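Local structure of ribokinase, putative (Burkholderia thailandensis, 3B1N) at residues I9-R22 / S100-N112. The protein probably acts as a nucleoside kinase of the ribokinase family, passing a phosphate from ATP to the ribose of nucleosides such as inosine or mizoribine. Sequence-based numbering, arbitrary orientation. Where two conformers were deposited one is given.
Sequences IAYDNIMTFEGRFR and SAQAMITTDLDNN. With MZR (5-hydroxy-1-(beta-D-ribofuranosyl)-1H-imidazole-4-carboxamide), chain F; ADP (adenosine-5'-diphosphate), chain G.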
ATOM      1  N   ILE B   9      13.108  -7.887 -11.592  1.00  9.11           N
ATOM      2  CA  ILE B   9      13.762  -6.628 -11.955  1.00  8.02           C
ATOM      3  C   ILE B   9      12.597  -5.672 -12.187  1.00 10.05           C
ATOM      4  O   ILE B   9      11.735  -5.973 -13.027  1.00 10.53           O
ATOM      5  CB  ILE B   9      14.611  -6.752 -13.250  1.00  9.47           C
ATOM      6  CG1 ILE B   9      15.636  -7.893 -13.104  1.00 11.88           C
ATOM      7  CG2 ILE B   9      15.356  -5.418 -13.429  1.00  9.34           C
ATOM      8  CD1 ILE B   9      16.395  -8.194 -14.417  1.00 11.16           C
ATOM      9  N   ALA B  10      12.513  -4.612 -11.386  1.00  8.21           N
ATOM     10  CA  ALA B  10      11.237  -3.849 -11.308  1.00  8.23           C
ATOM     11  C   ALA B  10      11.480  -2.412 -11.044  1.00  8.71           C
ATOM     12  O   ALA B  10      12.546  -2.015 -10.561  1.00  9.43           O
ATOM     13  CB  ALA B  10      10.334  -4.475 -10.183  1.00  7.74           C
ATOM     14  N   TYR B  11      10.469  -1.593 -11.376  1.00  8.54           N
ATOM     15  CA  TYR B  11      10.454  -0.202 -10.942  1.00  9.52           C
ATOM     16  C   TYR B  11       9.550  -0.086  -9.730  1.00  9.13           C
ATOM     17  O   TYR B  11       8.424  -0.578  -9.741  1.00 10.45           O
ATOM     18  CB  TYR B  11       9.882   0.655 -12.091  1.00 10.97           C
ATOM     19  CG  TYR B  11      10.813   0.720 -13.269  1.00 10.39           C
ATOM     20  CD1 TYR B  11      12.079   1.293 -13.158  1.00 10.77           C
ATOM     21  CD2 TYR B  11      10.466   0.138 -14.483  1.00 12.96           C
ATOM     22  CE1 TYR B  11      12.936   1.352 -14.247  1.00 14.12           C
ATOM     23  CE2 TYR B  11      11.323   0.173 -15.588  1.00 11.08           C
ATOM     24  CZ  TYR B  11      12.554   0.789 -15.463  1.00 12.37           C
ATOM     25  OH  TYR B  11      13.412   0.869 -16.536  1.00 12.59           O
ATOM     26  N   ASP B  12      10.077   0.577  -8.701  1.00 10.29           N
ATOM     27  CA  ASP B  12       9.395   0.690  -7.422  1.00 10.62           C
ATOM     28  C   ASP B  12       8.801   2.072  -7.208  1.00 11.86           C
ATOM     29  O   ASP B  12       9.491   3.066  -7.436  1.00 11.84           O
ATOM     30  CB  ASP B  12      10.360   0.411  -6.256  1.00 10.91           C
ATOM     31  CG  ASP B  12      10.799  -1.022  -6.176  1.00 11.81           C
ATOM     32  OD1 ASP B  12      10.205  -1.912  -6.795  1.00 10.68           O
ATOM     33  OD2 ASP B  12      11.716  -1.259  -5.383  1.00 11.82           O
ATOM     34  N   ASN B  13       7.551   2.124  -6.752  1.00 11.52           N
ATOM     35  CA  ASN B  13       6.954   3.391  -6.267  1.00 13.45           C
ATOM     36  C   ASN B  13       6.731   3.183  -4.800  1.00 11.20           C
ATOM     37  O   ASN B  13       5.907   2.360  -4.422  1.00 12.34           O
ATOM     38  CB  ASN B  13       5.667   3.704  -7.033  1.00 13.51           C
ATOM     39  CG  ASN B  13       5.984   4.237  -8.457  1.00 21.36           C
ATOM     40  OD1 ASN B  13       5.813   3.548  -9.432  1.00 32.40           O
ATOM     41  ND2 ASN B  13       6.518   5.458  -8.532  1.00 30.36           N
ATOM     42  N   ILE B  14       7.561   3.872  -4.011  1.00 10.95           N
ATOM     43  CA  ILE B  14       7.604   3.641  -2.571  1.00 11.97           C
ATOM     44  C   ILE B  14       6.915   4.795  -1.837  1.00 12.47           C
ATOM     45  O   ILE B  14       7.281   5.990  -1.993  1.00 14.15           O
ATOM     46  CB  ILE B  14       9.034   3.505  -2.107  1.00 10.83           C
ATOM     47  CG1 ILE B  14       9.663   2.259  -2.780  1.00 14.61           C
ATOM     48  CG2 ILE B  14       9.073   3.343  -0.555  1.00 13.17           C
ATOM     49  CD1 ILE B  14      11.175   2.272  -2.756  1.00 13.19           C
ATOM     50  N   MET B  15       5.955   4.392  -1.020  1.00 12.78           N
ATOM     51  CA  MET B  15       5.174   5.344  -0.251  1.00 14.68           C
ATOM     52  C   MET B  15       5.459   5.061   1.203  1.00 15.34           C
ATOM     53  O   MET B  15       5.047   4.019   1.738  1.00 16.08           O
ATOM     54  CB  MET B  15       3.715   5.111  -0.599  1.00 14.91           C
ATOM     55  CG  MET B  15       3.389   5.604  -2.050  1.00 20.33           C
ATOM     56  SD  MET B  15       1.999   4.731  -2.769  1.00 28.47           S
ATOM     57  CE  MET B  15       2.808   3.193  -3.317  1.00 28.71           C
ATOM     58  N   THR B  16       6.198   5.990   1.809  1.00 15.74           N
ATOM     59  CA  THR B  16       6.738   5.849   3.155  1.00 17.54           C
ATOM     60  C   THR B  16       5.794   6.456   4.184  1.00 15.86           C
ATOM     61  O   THR B  16       5.648   7.687   4.226  1.00 17.53           O
ATOM     62  CB  THR B  16       8.079   6.629   3.331  1.00 19.64           C
ATOM     63  OG1 THR B  16       9.024   6.221   2.342  1.00 22.73           O
ATOM     64  CG2 THR B  16       8.682   6.318   4.691  1.00 22.35           C
ATOM     65  N   PHE B  17       5.166   5.610   4.984  1.00 14.65           N
ATOM     66  CA  PHE B  17       4.351   6.150   6.121  1.00 13.04           C
ATOM     67  C   PHE B  17       5.340   6.430   7.209  1.00 13.94           C
ATOM     68  O   PHE B  17       6.047   5.506   7.670  1.00 14.02           O
ATOM     69  CB  PHE B  17       3.302   5.157   6.589  1.00 12.15           C
ATOM     70  CG  PHE B  17       2.583   5.578   7.858  1.00 12.20           C
ATOM     71  CD1 PHE B  17       1.786   6.722   7.821  1.00 13.00           C
ATOM     72  CD2 PHE B  17       2.654   4.814   9.032  1.00 12.03           C
ATOM     73  CE1 PHE B  17       1.124   7.138   8.947  1.00 15.63           C
ATOM     74  CE2 PHE B  17       1.984   5.255  10.191  1.00 13.11           C
ATOM     75  CZ  PHE B  17       1.245   6.432  10.125  1.00 13.12           C
ATOM     76  N   GLU B  18       5.364   7.699   7.628  1.00 13.92           N
ATOM     77  CA  GLU B  18       6.342   8.116   8.663  1.00 15.04           C
ATOM     78  C   GLU B  18       5.786   7.797  10.032  1.00 13.58           C
ATOM     79  O   GLU B  18       5.283   8.676  10.758  1.00 16.94           O
ATOM     80  CB  GLU B  18       6.682   9.597   8.523  1.00 15.06           C
ATOM     81  CG  GLU B  18       7.259   9.951   7.175  1.00 19.57           C
ATOM     82  CD  GLU B  18       8.613   9.352   6.916  1.00 29.88           C
ATOM     83  OE1 GLU B  18       9.310   8.995   7.891  1.00 33.53           O
ATOM     84  OE2 GLU B  18       8.979   9.241   5.720  1.00 34.86           O
ATOM     85  N   GLY B  19       5.854   6.532  10.392  1.00 13.06           N
ATOM     86  CA  GLY B  19       5.231   6.018  11.602  1.00 11.91           C
ATOM     87  C   GLY B  19       5.279   4.524  11.594  1.00 12.85           C
ATOM     88  O   GLY B  19       6.028   3.940  10.810  1.00 12.73           O
ATOM     89  N   ARG B  20       4.491   3.916  12.459  1.00 11.03           N
ATOM     90  CA  ARG B  20       4.471   2.475  12.665  1.00 10.88           C
ATOM     91  C   ARG B  20       3.041   2.020  12.543  1.00 11.60           C
ATOM     92  O   ARG B  20       2.180   2.498  13.299  1.00 11.26           O
ATOM     93  CB  ARG B  20       5.002   2.146  14.067  1.00 12.66           C
ATOM     94  CG  ARG B  20       6.556   2.332  14.151  1.00 12.85           C
ATOM     95  CD  ARG B  20       7.022   2.139  15.617  1.00 14.54           C
ATOM     96  NE  ARG B  20       6.810   0.782  16.121  1.00 15.23           N
ATOM     97  CZ  ARG B  20       6.079   0.473  17.175  1.00 13.91           C
ATOM     98  NH1 ARG B  20       5.412   1.397  17.854  1.00 15.31           N
ATOM     99  NH2 ARG B  20       6.006  -0.777  17.554  1.00 17.49           N
ATOM    100  N   PHE B  21       2.764   1.095  11.622  1.00 12.00           N
ATOM    101  CA  PHE B  21       1.384   0.533  11.528  1.00 11.26           C
ATOM    102  C   PHE B  21       0.848  -0.010  12.841  1.00 11.76           C
ATOM    103  O   PHE B  21      -0.320   0.096  13.120  1.00 11.11           O
ATOM    104  CB  PHE B  21       1.282  -0.588  10.478  1.00 12.71           C
ATOM    105  CG  PHE B  21       1.653  -0.173   9.077  1.00 12.88           C
ATOM    106  CD1 PHE B  21       1.398   1.085   8.598  1.00 11.57           C
ATOM    107  CD2 PHE B  21       2.196  -1.149   8.199  1.00 15.73           C
ATOM    108  CE1 PHE B  21       1.750   1.501   7.258  1.00 15.97           C
ATOM    109  CE2 PHE B  21       2.529  -0.774   6.859  1.00 14.50           C
ATOM    110  CZ  PHE B  21       2.333   0.524   6.401  1.00 16.62           C
ATOM    111  N   ARG B  22       1.696  -0.570  13.711  1.00 11.34           N
ATOM    112  CA  ARG B  22       1.222  -1.093  14.964  1.00 11.52           C
ATOM    113  C   ARG B  22       0.506  -0.047  15.825  1.00 11.92           C
ATOM    114  O   ARG B  22      -0.283  -0.426  16.676  1.00 13.98           O
ATOM    115  CB  ARG B  22       2.397  -1.649  15.786  1.00 12.77           C
ATOM    116  CG  ARG B  22       2.891  -2.983  15.211  1.00 13.98           C
ATOM    117  CD  ARG B  22       4.175  -3.428  15.983  1.00 14.73           C
ATOM    118  NE  ARG B  22       4.739  -4.677  15.413  1.00 15.30           N
ATOM    119  CZ  ARG B  22       4.493  -5.889  15.868  1.00 17.29           C
ATOM    120  NH1 ARG B  22       3.660  -6.066  16.882  1.00 18.74           N
ATOM    121  NH2 ARG B  22       5.107  -6.930  15.281  1.00 16.19           N
ATOM    122  N   SER B 100       7.785  -3.428 -18.008  1.00 10.51           N
ATOM    123  CA  SER B 100       8.487  -4.051 -16.903  1.00 10.18           C
ATOM    124  C   SER B 100       7.611  -4.135 -15.664  1.00  9.28           C
ATOM    125  O   SER B 100       6.655  -3.355 -15.502  1.00 11.34           O
ATOM    126  CB  SER B 100       9.762  -3.252 -16.583  1.00  9.60           C
ATOM    127  OG  SER B 100      10.517  -3.062 -17.763  1.00 10.69           O
ATOM    128  N   ALA B 101       7.995  -5.043 -14.764  1.00  9.12           N
ATOM    129  CA  ALA B 101       7.367  -5.142 -13.430  1.00  9.57           C
ATOM    130  C   ALA B 101       7.351  -3.808 -12.709  1.00 10.60           C
ATOM    131  O   ALA B 101       8.287  -3.031 -12.787  1.00 10.96           O
ATOM    132  CB  ALA B 101       8.091  -6.186 -12.564  1.00  9.13           C
ATOM    133  N   GLN B 102       6.267  -3.562 -11.965  1.00 11.52           N
ATOM    134  CA  GLN B 102       6.103  -2.330 -11.203  1.00 12.90           C
ATOM    135  C   GLN B 102       5.556  -2.683  -9.828  1.00 12.86           C
ATOM    136  O   GLN B 102       4.573  -3.399  -9.705  1.00 12.47           O
ATOM    137  CB  GLN B 102       5.156  -1.358 -11.959  1.00 15.48           C
ATOM    138  CG  GLN B 102       4.681  -0.225 -11.102  1.00 24.60           C
ATOM    139  CD  GLN B 102       5.688   0.887 -10.995  1.00 33.53           C
ATOM    140  OE1 GLN B 102       6.074   1.492 -12.013  1.00 36.33           O
ATOM    141  NE2 GLN B 102       6.086   1.214  -9.751  1.00 35.05           N
ATOM    142  N   ALA B 103       6.240  -2.217  -8.794  1.00 11.23           N
ATOM    143  CA  ALA B 103       5.779  -2.470  -7.416  1.00 11.18           C
ATOM    144  C   ALA B 103       5.323  -1.175  -6.811  1.00 12.22           C
ATOM    145  O   ALA B 103       6.003  -0.160  -6.902  1.00 13.58           O
ATOM    146  CB  ALA B 103       6.954  -3.033  -6.571  1.00 12.25           C
ATOM    147  N   MET B 104       4.128  -1.201  -6.219  1.00 11.62           N
ATOM    148  CA  MET B 104       3.637  -0.052  -5.466  0.50 12.47           C
ATOM    149  C   MET B 104       3.733  -0.478  -4.005  1.00 11.76           C
ATOM    150  O   MET B 104       3.028  -1.370  -3.571  1.00 12.13           O
ATOM    151  CB  MET B 104       2.180   0.275  -5.883  0.50 12.67           C
ATOM    152  CG  MET B 104       1.973   0.535  -7.374  0.50 15.54           C
ATOM    153  SD  MET B 104       2.523   2.201  -7.815  0.50 21.62           S
ATOM    154  CE  MET B 104       1.483   3.235  -6.797  0.50 21.63           C
ATOM    155  N   ILE B 105       4.705   0.084  -3.298  1.00 12.15           N
ATOM    156  CA  ILE B 105       5.081  -0.380  -1.963  1.00 11.40           C
ATOM    157  C   ILE B 105       4.725   0.650  -0.888  1.00 12.30           C
ATOM    158  O   ILE B 105       5.198   1.766  -0.944  1.00 12.86           O
ATOM    159  CB  ILE B 105       6.632  -0.590  -1.954  1.00 11.47           C
ATOM    160  CG1 ILE B 105       7.039  -1.527  -3.087  1.00 11.15           C
ATOM    161  CG2 ILE B 105       7.142  -1.078  -0.542  1.00 12.42           C
ATOM    162  CD1 ILE B 105       8.619  -1.673  -3.229  1.00 11.80           C
ATOM    163  N   THR B 106       3.894   0.233   0.079  1.00 15.82           N
ATOM    164  CA  THR B 106       3.670   1.101   1.242  1.00 19.05           C
ATOM    165  C   THR B 106       4.411   0.604   2.454  1.00 18.57           C
ATOM    166  O   THR B 106       4.234  -0.554   2.843  1.00 21.89           O
ATOM    167  CB  THR B 106       2.230   1.310   1.528  1.00 19.56           C
ATOM    168  OG1 THR B 106       1.606   1.800   0.347  1.00 22.82           O
ATOM    169  CG2 THR B 106       2.145   2.301   2.729  1.00 21.49           C
ATOM    170  N   THR B 107       5.348   1.415   2.955  1.00 20.37           N
ATOM    171  CA  THR B 107       6.181   0.980   4.049  0.50 19.84           C
ATOM    172  C   THR B 107       5.849   1.725   5.356  1.00 20.20           C
ATOM    173  O   THR B 107       5.266   2.804   5.303  1.00 21.29           O
ATOM    174  CB  THR B 107       7.712   1.080   3.651  0.50 20.11           C
ATOM    175  OG1 THR B 107       8.521   0.839   4.799  0.50 20.17           O
ATOM    176  CG2 THR B 107       8.079   2.436   3.023  0.50 21.19           C
ATOM    177  N   ASP B 108       6.201   1.132   6.473  1.00 18.43           N
ATOM    178  CA  ASP B 108       6.308   1.907   7.705  1.00 18.75           C
ATOM    179  C   ASP B 108       7.744   1.858   8.157  1.00 21.86           C
ATOM    180  O   ASP B 108       8.600   1.327   7.408  1.00 24.32           O
ATOM    181  CB  ASP B 108       5.310   1.493   8.802  1.00 17.35           C
ATOM    182  CG  ASP B 108       5.663   0.189   9.503  1.00 18.44           C
ATOM    183  OD1 ASP B 108       6.713  -0.448   9.203  1.00 18.41           O
ATOM    184  OD2 ASP B 108       4.910  -0.219  10.389  1.00 14.66           O
ATOM    185  N   LEU B 109       8.020   2.383   9.339  1.00 23.69           N
ATOM    186  CA  LEU B 109       9.413   2.524   9.809  1.00 25.38           C
ATOM    187  C   LEU B 109       9.944   1.226  10.400  1.00 26.22           C
ATOM    188  O   LEU B 109      11.173   1.037  10.386  1.00 28.33           O
ATOM    189  CB  LEU B 109       9.584   3.735  10.735  1.00 26.45           C
ATOM    190  CG  LEU B 109       9.208   5.058  10.037  1.00 25.16           C
ATOM    191  CD1 LEU B 109       9.229   6.276  11.020  1.00 25.09           C
ATOM    192  CD2 LEU B 109       9.906   5.401   8.687  1.00 28.76           C
ATOM    193  N   ASP B 110       9.042   0.337  10.852  1.00 25.34           N
ATOM    194  CA  ASP B 110       9.341  -1.008  11.398  1.00 25.53           C
ATOM    195  C   ASP B 110       9.701  -2.002  10.320  1.00 24.90           C
ATOM    196  O   ASP B 110       9.908  -3.196  10.599  1.00 26.13           O
ATOM    197  CB  ASP B 110       8.115  -1.588  12.077  1.00 25.79           C
ATOM    198  CG  ASP B 110       7.984  -1.188  13.519  1.00 25.58           C
ATOM    199  OD1 ASP B 110       8.821  -0.371  13.982  1.00 30.51           O
ATOM    200  OD2 ASP B 110       7.071  -1.742  14.191  1.00 24.90           O
ATOM    201  N   ASN B 111       9.726  -1.532   9.090  1.00 23.44           N
ATOM    202  CA  ASN B 111      10.121  -2.325   7.945  1.00 23.24           C
ATOM    203  C   ASN B 111       8.934  -3.222   7.553  1.00 22.33           C
ATOM    204  O   ASN B 111       9.087  -4.236   6.861  1.00 23.19           O
ATOM    205  CB  ASN B 111      11.399  -3.176   8.256  1.00 21.28           C
ATOM    206  CG  ASN B 111      12.655  -2.333   8.712  1.00 24.48           C
ATOM    207  OD1 ASN B 111      13.751  -2.894   8.793  1.00 21.57           O
ATOM    208  ND2 ASN B 111      12.495  -1.038   8.977  1.00 22.23           N
ATOM    209  N   ASN B 112       7.709  -2.865   7.990  1.00 21.35           N
ATOM    210  CA  ASN B 112       6.519  -3.521   7.421  1.00 19.42           C
ATOM    211  C   ASN B 112       6.299  -2.978   6.038  1.00 20.82           C
ATOM    212  O   ASN B 112       6.534  -1.782   5.816  1.00 22.29           O
ATOM    213  CB  ASN B 112       5.283  -3.300   8.316  1.00 19.06           C
ATOM    214  CG  ASN B 112       5.482  -3.904   9.679  1.00 16.73           C
ATOM    215  OD1 ASN B 112       5.817  -5.081   9.785  1.00 14.09           O
ATOM    216  ND2 ASN B 112       5.336  -3.091  10.753  1.00 16.57           N
TER
HETATM  217  N1  MZR F 401       7.712 -10.751  -6.555  1.00 14.83           N
HETATM  218  O3  MZR F 401       9.829  -8.941  -6.400  1.00 13.76           O
HETATM  219  C4  MZR F 401       8.897  -8.304  -5.553  1.00 13.32           C
HETATM  220  C5  MZR F 401       7.575  -8.793  -5.232  1.00 13.51           C
HETATM  221  C6  MZR F 401       6.961 -10.019  -5.749  1.00 15.14           C
HETATM  222  O6  MZR F 401       5.787 -10.236  -5.381  1.00 16.75           O
HETATM  223  N7  MZR F 401       7.088  -7.838  -4.393  1.00 12.63           N
HETATM  224  C8  MZR F 401       8.033  -6.885  -4.227  1.00 13.29           C
HETATM  225  N9  MZR F 401       9.162  -7.158  -4.943  1.00 10.91           N
HETATM  226  C1' MZR F 401      10.409  -6.376  -4.966  1.00 10.10           C
HETATM  227  C2' MZR F 401      10.293  -4.875  -5.163  1.00 10.72           C
HETATM  228  O2' MZR F 401      10.429  -4.642  -6.561  1.00  9.82           O
HETATM  229  C3' MZR F 401      11.430  -4.334  -4.260  1.00 10.89           C
HETATM  230  O3' MZR F 401      12.471  -3.603  -4.914  1.00  8.82           O
HETATM  231  C4' MZR F 401      11.987  -5.552  -3.574  1.00 11.70           C
HETATM  232  O4' MZR F 401      10.928  -6.489  -3.645  1.00 12.58           O
HETATM  233  C5' MZR F 401      12.341  -5.261  -2.134  1.00 14.07           C
HETATM  234  O5' MZR F 401      12.893  -6.490  -1.593  1.00 17.97           O
HETATM  235  PB  ADP G 402      13.571  -7.345   4.781  1.00 12.87           P
HETATM  236  O1B ADP G 402      12.203  -7.454   5.439  1.00 20.07           O
HETATM  237  O2B ADP G 402      13.846  -8.584   3.985  1.00 15.69           O
HETATM  238  O3B ADP G 402      13.962  -6.125   4.024  1.00 12.80           O
HETATM  239  PA  ADP G 402      14.835  -6.868   7.460  1.00 11.76           P
HETATM  240  O1A ADP G 402      13.822  -5.753   7.756  1.00 12.78           O
HETATM  241  O2A ADP G 402      14.911  -8.056   8.369  1.00 12.19           O
HETATM  242  O3A ADP G 402      14.656  -7.508   6.026  1.00 14.35           O
HETATM  243  O5' ADP G 402      16.172  -6.062   7.378  1.00 10.82           O
HETATM  244  C5' ADP G 402      17.319  -6.784   6.915  1.00 10.81           C
HETATM  245  C4' ADP G 402      18.610  -6.360   7.597  1.00  9.30           C
HETATM  246  O4' ADP G 402      18.844  -4.958   7.339  1.00 10.44           O
HETATM  247  C3' ADP G 402      18.587  -6.496   9.139  1.00 11.39           C
HETATM  248  O3' ADP G 402      18.884  -7.839   9.550  1.00 12.01           O
HETATM  249  C2' ADP G 402      19.568  -5.419   9.530  1.00 11.27           C
HETATM  250  O2' ADP G 402      20.916  -5.926   9.429  1.00 11.50           O
HETATM  251  C1' ADP G 402      19.383  -4.339   8.501  1.00 11.81           C
HETATM  252  N9  ADP G 402      18.368  -3.366   8.994  1.00 11.55           N
HETATM  253  C8  ADP G 402      17.010  -3.350   8.802  1.00 12.61           C
HETATM  254  N7  ADP G 402      16.454  -2.297   9.485  1.00 11.64           N
HETATM  255  C5  ADP G 402      17.432  -1.711  10.159  1.00 11.95           C
HETATM  256  C6  ADP G 402      17.519  -0.588  11.089  1.00 13.91           C
HETATM  257  N6  ADP G 402      16.369   0.077  11.395  1.00 15.72           N
HETATM  258  N1  ADP G 402      18.699  -0.265  11.585  1.00 13.64           N
HETATM  259  C2  ADP G 402      19.833  -0.938  11.271  1.00 15.35           C
HETATM  260  N3  ADP G 402      19.825  -1.961  10.408  1.00 13.61           N
HETATM  261  C4  ADP G 402      18.690  -2.396   9.860  1.00 11.38           C
HETATM  262  O   HOH W   1      10.368  -6.549 -15.309  1.00 10.62           O
HETATM  263  O   HOH W   2       7.786  -2.777  16.553  1.00 33.60           O
HETATM  264  O   HOH W   3       4.582  -1.110  13.104  1.00 14.77           O
HETATM  265  O   HOH W   4       6.492  -4.175  13.281  1.00 18.90           O
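Asp108 and Phe21 meet just past the ends of two parallel strands, 10-16 and 101-107. The Asp108 CB lies 3.7 Å from the centroid of the Phe21 ring, almost on the ring normal, a CH-pi contact over one face; Thr106 CG2 reaches the edge of the same ring. With Asp108 CG between its own backbone N and carbonyl carbon (chi1 75°), the carboxylate turns back to the 21-22 backbone: OD2 takes the N-H of Phe21 through its anti lone pair (2.8 Å), while Asn112 ND2 comes to that oxygen from the syn side. Asn112 N binds OD1, so three N-H groups fix the carboxylate's rotation. Beside it, Arg20 bends at chi3 (65°) to set NE against both oxygens of Asp110, 3.2 Å from OD1, a salt bridge whose two hydrogen bonds from NE are weak, the guanidinium and carboxylate planes 58° apart; its NH1 also pairs with Glu23. Arg22 NE is linked to Asp110 OD2 through water 4, while its NH1 is hydrogen-bonded to Pro27 O of the second subunit.

Between the strands, seven backbone hydrogen bonds run from Tyr11 to Phe17, the Met15 N to Ile105 O bond being 2.7 Å. On one face the Asp12 carboxylate lies against Ala103 CB and Ile105 CD1, the latter 3.7 Å from its CG, and grips the mizoribine ribose with both oxygens: O2' to OD1 and O3' to OD2 (2.5 Å). The other face carries Met15 and Met104, which lie against the second subunit. These are the two central strands of the small four-stranded lid sheet of the ribokinase fold, covering the nucleoside on one side and meeting its partner subunit on the other.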